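Local coordinates for protein glucosamine--fructose-6-phosphate aminotransferase [isomerizing] (Francisella tularensis subsp. tularensis, PDB 3TBF) that probably makes glucosamine 6-phosphate from fructose 6-phosphate and glutamine, the deposited C-terminal part carrying the two sugar-isomerase (SIS) domains, at residues I231-G236 against M277-V282; G303-L308 against N322-E327. All coordinates share one frame; numbering follows the deposited sequence.

Contact 1 (I231-G236 against M277-V282)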
loop_
_atom_site.group_PDB
_atom_site.type_symbol
_atom_site.label_atom_id
_atom_site.label_comp_id
_atom_site.label_asym_id
_atom_site.label_seq_id
_atom_site.Cartn_x
_atom_site.Cartn_y
_atom_site.Cartn_z
ATOM N N ILE A 231 -3.222 -14.959 6.586
ATOM C CA ILE A 231 -2.450 -13.774 6.749
ATOM C C ILE A 231 -0.955 -13.981 6.530
ATOM O O ILE A 231 -0.360 -14.924 7.059
ATOM C CB ILE A 231 -2.647 -13.273 8.135
ATOM C CG1 ILE A 231 -4.150 -13.013 8.330
ATOM C CG2 ILE A 231 -1.753 -12.046 8.386
ATOM C CD1 ILE A 231 -4.436 -11.883 9.215
ATOM N N PHE A 232 -0.364 -13.083 5.741
ATOM C CA PHE A 232 1.057 -13.084 5.462
ATOM C C PHE A 232 1.672 -11.891 6.197
ATOM O O PHE A 232 1.066 -10.813 6.257
ATOM C CB PHE A 232 1.339 -12.970 3.980
ATOM C CG PHE A 232 1.159 -14.242 3.227
ATOM C CD1 PHE A 232 -0.093 -14.776 3.018
ATOM C CD2 PHE A 232 2.236 -14.888 2.671
ATOM C CE1 PHE A 232 -0.273 -15.955 2.290
ATOM C CE2 PHE A 232 2.065 -16.097 1.966
ATOM C CZ PHE A 232 0.819 -16.638 1.795
ATOM N N LEU A 233 2.867 -12.099 6.743
ATOM C CA LEU A 233 3.560 -11.099 7.529
ATOM C C LEU A 233 5.021 -10.923 7.127
ATOM O O LEU A 233 5.725 -11.895 6.883
ATOM C CB LEU A 233 3.545 -11.489 9.025
ATOM C CG LEU A 233 2.202 -11.510 9.740
ATOM C CD1 LEU A 233 2.444 -11.847 11.214
ATOM C CD2 LEU A 233 1.418 -10.207 9.589
ATOM N N GLY A 234 5.476 -9.680 7.100
ATOM C CA GLY A 234 6.886 -9.384 6.870
ATOM C C GLY A 234 7.136 -7.931 7.221
ATOM O O GLY A 234 6.206 -7.144 7.279
ATOM N N ARG A 235 8.394 -7.585 7.424
ATOM C CA ARG A 235 8.807 -6.259 7.790
ATOM C C ARG A 235 9.901 -5.829 6.861
ATOM O O ARG A 235 10.760 -6.629 6.499
ATOM C CB ARG A 235 9.417 -6.296 9.181
ATOM C CG ARG A 235 8.490 -5.832 10.296
ATOM C CD ARG A 235 9.295 -5.611 11.561
ATOM N NE ARG A 235 8.484 -5.166 12.675
ATOM C CZ ARG A 235 8.283 -3.898 13.017
ATOM N NH1 ARG A 235 8.831 -2.886 12.336
ATOM N NH2 ARG A 235 7.511 -3.648 14.056
ATOM N N GLY A 236 9.976 -4.547 6.564
ATOM C CA GLY A 236 11.101 -4.055 5.753
ATOM C C GLY A 236 11.007 -4.566 4.323
ATOM O O GLY A 236 9.910 -4.655 3.737
HETATM N N MSE A 277 -7.048 -19.532 11.860
HETATM C CA MSE A 277 -6.359 -18.659 10.922
HETATM C C MSE A 277 -4.878 -19.000 10.755
HETATM O O MSE A 277 -4.117 -18.945 11.713
HETATM C CB MSE A 277 -6.483 -17.226 11.417
HETATM C CG MSE A 277 -5.629 -16.222 10.701
HETATM SE SE MSE A 277 -6.387 -15.903 8.954
HETATM C CE MSE A 277 -8.195 -15.283 9.510
ATOM N N PRO A 278 -4.463 -19.345 9.523
ATOM C CA PRO A 278 -3.063 -19.520 9.171
ATOM C C PRO A 278 -2.329 -18.207 9.042
ATOM O O PRO A 278 -2.840 -17.285 8.416
ATOM C CB PRO A 278 -3.114 -20.190 7.813
ATOM C CG PRO A 278 -4.455 -20.649 7.634
ATOM C CD PRO A 278 -5.345 -19.751 8.426
ATOM N N ILE A 279 -1.166 -18.120 9.671
ATOM C CA ILE A 279 -0.302 -16.969 9.593
ATOM C C ILE A 279 1.023 -17.412 8.954
ATOM O O ILE A 279 1.751 -18.223 9.493
ATOM C CB ILE A 279 -0.057 -16.343 10.982
ATOM C CG1 ILE A 279 -1.286 -15.581 11.461
ATOM C CG2 ILE A 279 1.041 -15.296 10.935
ATOM C CD1 ILE A 279 -2.468 -16.437 11.754
ATOM N N VAL A 280 1.314 -16.911 7.765
ATOM C CA VAL A 280 2.554 -17.277 7.090
ATOM C C VAL A 280 3.521 -16.100 7.194
ATOM O O VAL A 280 3.179 -14.956 6.853
ATOM C CB VAL A 280 2.327 -17.614 5.642
ATOM C CG1 VAL A 280 3.628 -17.975 5.040
ATOM C CG2 VAL A 280 1.329 -18.769 5.483
ATOM N N ALA A 281 4.696 -16.340 7.725
ATOM C CA ALA A 281 5.618 -15.248 7.912
ATOM C C ALA A 281 7.018 -15.644 7.496
ATOM O O ALA A 281 7.418 -16.806 7.552
ATOM C CB ALA A 281 5.593 -14.749 9.394
ATOM N N VAL A 282 7.769 -14.629 7.142
ATOM C CA VAL A 282 9.126 -14.730 6.697
ATOM C C VAL A 282 9.944 -14.037 7.782
ATOM O O VAL A 282 9.714 -12.882 8.096
ATOM C CB VAL A 282 9.272 -13.998 5.350
ATOM C CG1 VAL A 282 10.731 -13.713 5.024
ATOM C CG2 VAL A 282 8.560 -14.820 4.168
HETATM O O HOH W 1 10.105 -9.974 8.085
#

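Contact 2 (G303-L308 against N322-E327)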
loop_
_atom_site.group_PDB
_atom_site.type_symbol
_atom_site.label_atom_id
_atom_site.label_comp_id
_atom_site.label_asym_id
_atom_site.label_seq_id
_atom_site.Cartn_x
_atom_site.Cartn_y
_atom_site.Cartn_z
ATOM N N GLY A 303 -4.011 -17.306 19.173
ATOM C CA GLY A 303 -4.289 -18.633 18.603
ATOM C C GLY A 303 -4.038 -18.801 17.109
ATOM O O GLY A 303 -4.464 -19.798 16.498
ATOM N N GLY A 304 -3.334 -17.849 16.504
ATOM C CA GLY A 304 -2.943 -17.987 15.096
ATOM C C GLY A 304 -2.071 -19.200 14.898
ATOM O O GLY A 304 -1.249 -19.529 15.755
ATOM N N LYS A 305 -2.261 -19.884 13.780
ATOM C CA LYS A 305 -1.406 -20.999 13.425
ATOM C C LYS A 305 -0.192 -20.496 12.593
ATOM O O LYS A 305 -0.306 -20.194 11.398
ATOM C CB LYS A 305 -2.218 -22.063 12.699
ATOM C CG LYS A 305 -1.437 -23.321 12.322
ATOM C CD LYS A 305 -0.638 -23.875 13.504
ATOM C CE LYS A 305 -0.697 -25.409 13.585
ATOM N NZ LYS A 305 0.047 -26.032 12.469
ATOM N N LEU A 306 0.959 -20.415 13.260
ATOM C CA LEU A 306 2.162 -19.821 12.721
ATOM C C LEU A 306 2.877 -20.849 11.857
ATOM O O LEU A 306 3.160 -21.976 12.324
ATOM C CB LEU A 306 3.127 -19.361 13.841
ATOM C CG LEU A 306 2.979 -17.962 14.476
ATOM C CD1 LEU A 306 1.504 -17.647 14.726
ATOM C CD2 LEU A 306 3.786 -17.799 15.798
ATOM N N ILE A 307 3.116 -20.440 10.598
ATOM C CA ILE A 307 3.879 -21.186 9.597
ATOM C C ILE A 307 5.001 -20.281 9.166
ATOM O O ILE A 307 4.764 -19.247 8.497
ATOM C CB ILE A 307 3.002 -21.507 8.405
ATOM C CG1 ILE A 307 1.864 -22.432 8.851
ATOM C CG2 ILE A 307 3.788 -22.138 7.349
ATOM C CD1 ILE A 307 0.770 -22.524 7.851
ATOM N N LEU A 308 6.217 -20.631 9.586
ATOM C CA LEU A 308 7.320 -19.698 9.503
ATOM C C LEU A 308 8.432 -20.201 8.647
ATOM O O LEU A 308 8.868 -21.317 8.806
ATOM C CB LEU A 308 7.860 -19.388 10.874
ATOM C CG LEU A 308 6.860 -18.974 11.960
ATOM C CD1 LEU A 308 7.618 -18.881 13.244
ATOM C CD2 LEU A 308 6.123 -17.669 11.641
ATOM N N ASN A 322 3.546 -25.270 19.067
ATOM C CA ASN A 322 2.583 -25.691 18.042
ATOM C C ASN A 322 2.616 -24.938 16.661
ATOM O O ASN A 322 1.687 -25.074 15.848
ATOM C CB ASN A 322 1.163 -25.637 18.634
ATOM C CG ASN A 322 0.129 -26.373 17.772
ATOM O OD1 ASN A 322 -0.761 -25.751 17.165
ATOM N ND2 ASN A 322 0.241 -27.701 17.720
ATOM N N SER A 323 3.681 -24.173 16.393
ATOM C CA SER A 323 3.943 -23.637 15.053
ATOM C C SER A 323 4.647 -24.655 14.153
ATOM O O SER A 323 5.083 -25.697 14.605
ATOM C CB SER A 323 4.811 -22.389 15.156
ATOM O OG SER A 323 6.110 -22.712 15.634
ATOM N N ILE A 324 4.724 -24.338 12.865
ATOM C CA ILE A 324 5.514 -25.097 11.883
ATOM C C ILE A 324 6.664 -24.232 11.405
ATOM O O ILE A 324 6.468 -23.113 10.977
ATOM C CB ILE A 324 4.688 -25.484 10.652
ATOM C CG1 ILE A 324 3.448 -26.264 11.062
ATOM C CG2 ILE A 324 5.506 -26.351 9.720
ATOM C CD1 ILE A 324 2.558 -26.620 9.875
ATOM N N VAL A 325 7.868 -24.744 11.460
ATOM C CA VAL A 325 9.033 -23.929 11.153
ATOM C C VAL A 325 9.958 -24.620 10.175
ATOM O O VAL A 325 10.481 -25.681 10.482
ATOM C CB VAL A 325 9.802 -23.590 12.422
ATOM C CG1 VAL A 325 10.922 -22.632 12.112
ATOM C CG2 VAL A 325 8.839 -23.001 13.465
ATOM N N LEU A 326 10.114 -24.022 8.996
ATOM C CA LEU A 326 11.010 -24.501 7.961
ATOM C C LEU A 326 12.132 -23.493 7.905
ATOM O O LEU A 326 11.881 -22.293 7.964
ATOM C CB LEU A 326 10.282 -24.608 6.615
ATOM C CG LEU A 326 9.543 -25.945 6.420
ATOM C CD1 LEU A 326 8.646 -26.214 7.608
ATOM C CD2 LEU A 326 8.697 -26.071 5.120
ATOM N N GLU A 327 13.359 -23.970 7.791
ATOM C CA GLU A 327 14.515 -23.115 7.878
ATOM C C GLU A 327 15.319 -23.196 6.610
ATOM O O GLU A 327 15.326 -24.205 5.932
ATOM C CB GLU A 327 15.370 -23.490 9.085
ATOM C CG GLU A 327 16.178 -24.730 8.921
ATOM C CD GLU A 327 17.078 -25.023 10.127
ATOM O OE1 GLU A 327 17.874 -24.131 10.534
ATOM O OE2 GLU A 327 16.979 -26.157 10.654
#

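Contact 1 (I231-G236 against M277-V282)
F232 and V280 are a bridged pair of two parallel strands, 231-234 and 278-282, their side chains side by side on one face of the sheet and pointing the same way. V280 CB sits over one face of the F232 ring, 4.1 Å from the ring centroid and only 14° off its normal, a CH-pi contact displaced toward the rim. CG1 of V280, turned anti to the backbone N (chi1 -180°), lies 3.9 Å from F232 CE2. Helix 238-253 packs against F232 through A242, A246 and L249, while L344 and L347 of helix 335-355 meet V280.

I231, L233, I279 and A281 occupy the other face. There L233 slants across I279, its CD1 3.7 Å from I279 CG2, and its CB lies 3.9 Å from A281 CB. At the strand's start the selenomethionine M277, its chain bent at both chi2 and chi3, swings back over I231 at about a right angle and sets SE 3.7 Å from I231 CG1. V299 and L296 of helix 289-301 continue this layer on I279 and A281.

The backbone bonds run from I231 N to P278 O, from V280 N to I231 O, the shortest at 2.7 Å, and from L233 N to V280 O; V282 N to L233 O is weak at 3.4 Å. The peptide groups of F232 and I279 are paired on the outer sides, with strands 256-261 and 305-311.

Every residue that touches here is buried, so backbone polar groups lie between apolar side chains and are paired by sheet hydrogen bonds; past the weak bond a water takes over the link, accepting a hydrogen bond from R235 N and donating one to V282 O.

Contact 2 (G303-L308 against N322-E327)
K305 folds its side chain over the start of the neighbouring strand and crosses N322 at about a right angle. CG leaves anti to the backbone N (chi1 -178°), and bends at chi2, chi3 and chi4 then carry CE to 3.3 Å from N322 O and 3.6 Å from N322 OD1. These are contacts of the methylene carbon, not of the ammonium group. NZ ends instead beside I324, 3.7 Å from its CD1, and K305 also makes a cation-pi contact with Y223.

On the other face L306 CB meets S323 CB at 3.7 Å. S323 holds OG between its backbone N and carbonyl carbon (chi1 67°), from where it hydrogen-bonds the backbone O of F320. Further along, L308 CD1 and V325 CG2 are 4.3 Å apart; I307 CG1 and I324 CD1, on the K305 side, are 4.4 Å apart.

The parallel backbones are tied by I324 N to L306 O, with the donor in the carbonyl plane, then by L308 N to I324 O and L326 N to L308 O, all three nearly straight.

Strand 324-328 is one of the two edge strands of the five-stranded sheet within this chain. I220 of helix 214-221 covers I324 and L326 on one face; on the opposite face V299 and L296 of helix 289-301 pack on L306 and L308, and strand 278-283 pairs with the far edge of strand 305-311.

In the fold
Contacts 1 and 2 belong to one parallel five-stranded sheet, ordered 256-261, 229-234, 278-283, 305-311, 324-328, and their centres lie about 10 Å apart. Contact 1 joins the second and third strands and contact 2 the fourth and fifth; the chain completes the first before it begins the second. Between them, strands 278-283 and 305-311 are neighbours, probably hydrogen-bonded through I279 with K305 and I307, and A281 packs on L308. Helix 289-301, which links these two strands, lies against both contacts. Together they run from the buried middle of the second SIS domain to its partly exposed edge, as expected of an alpha-beta-alpha sandwich.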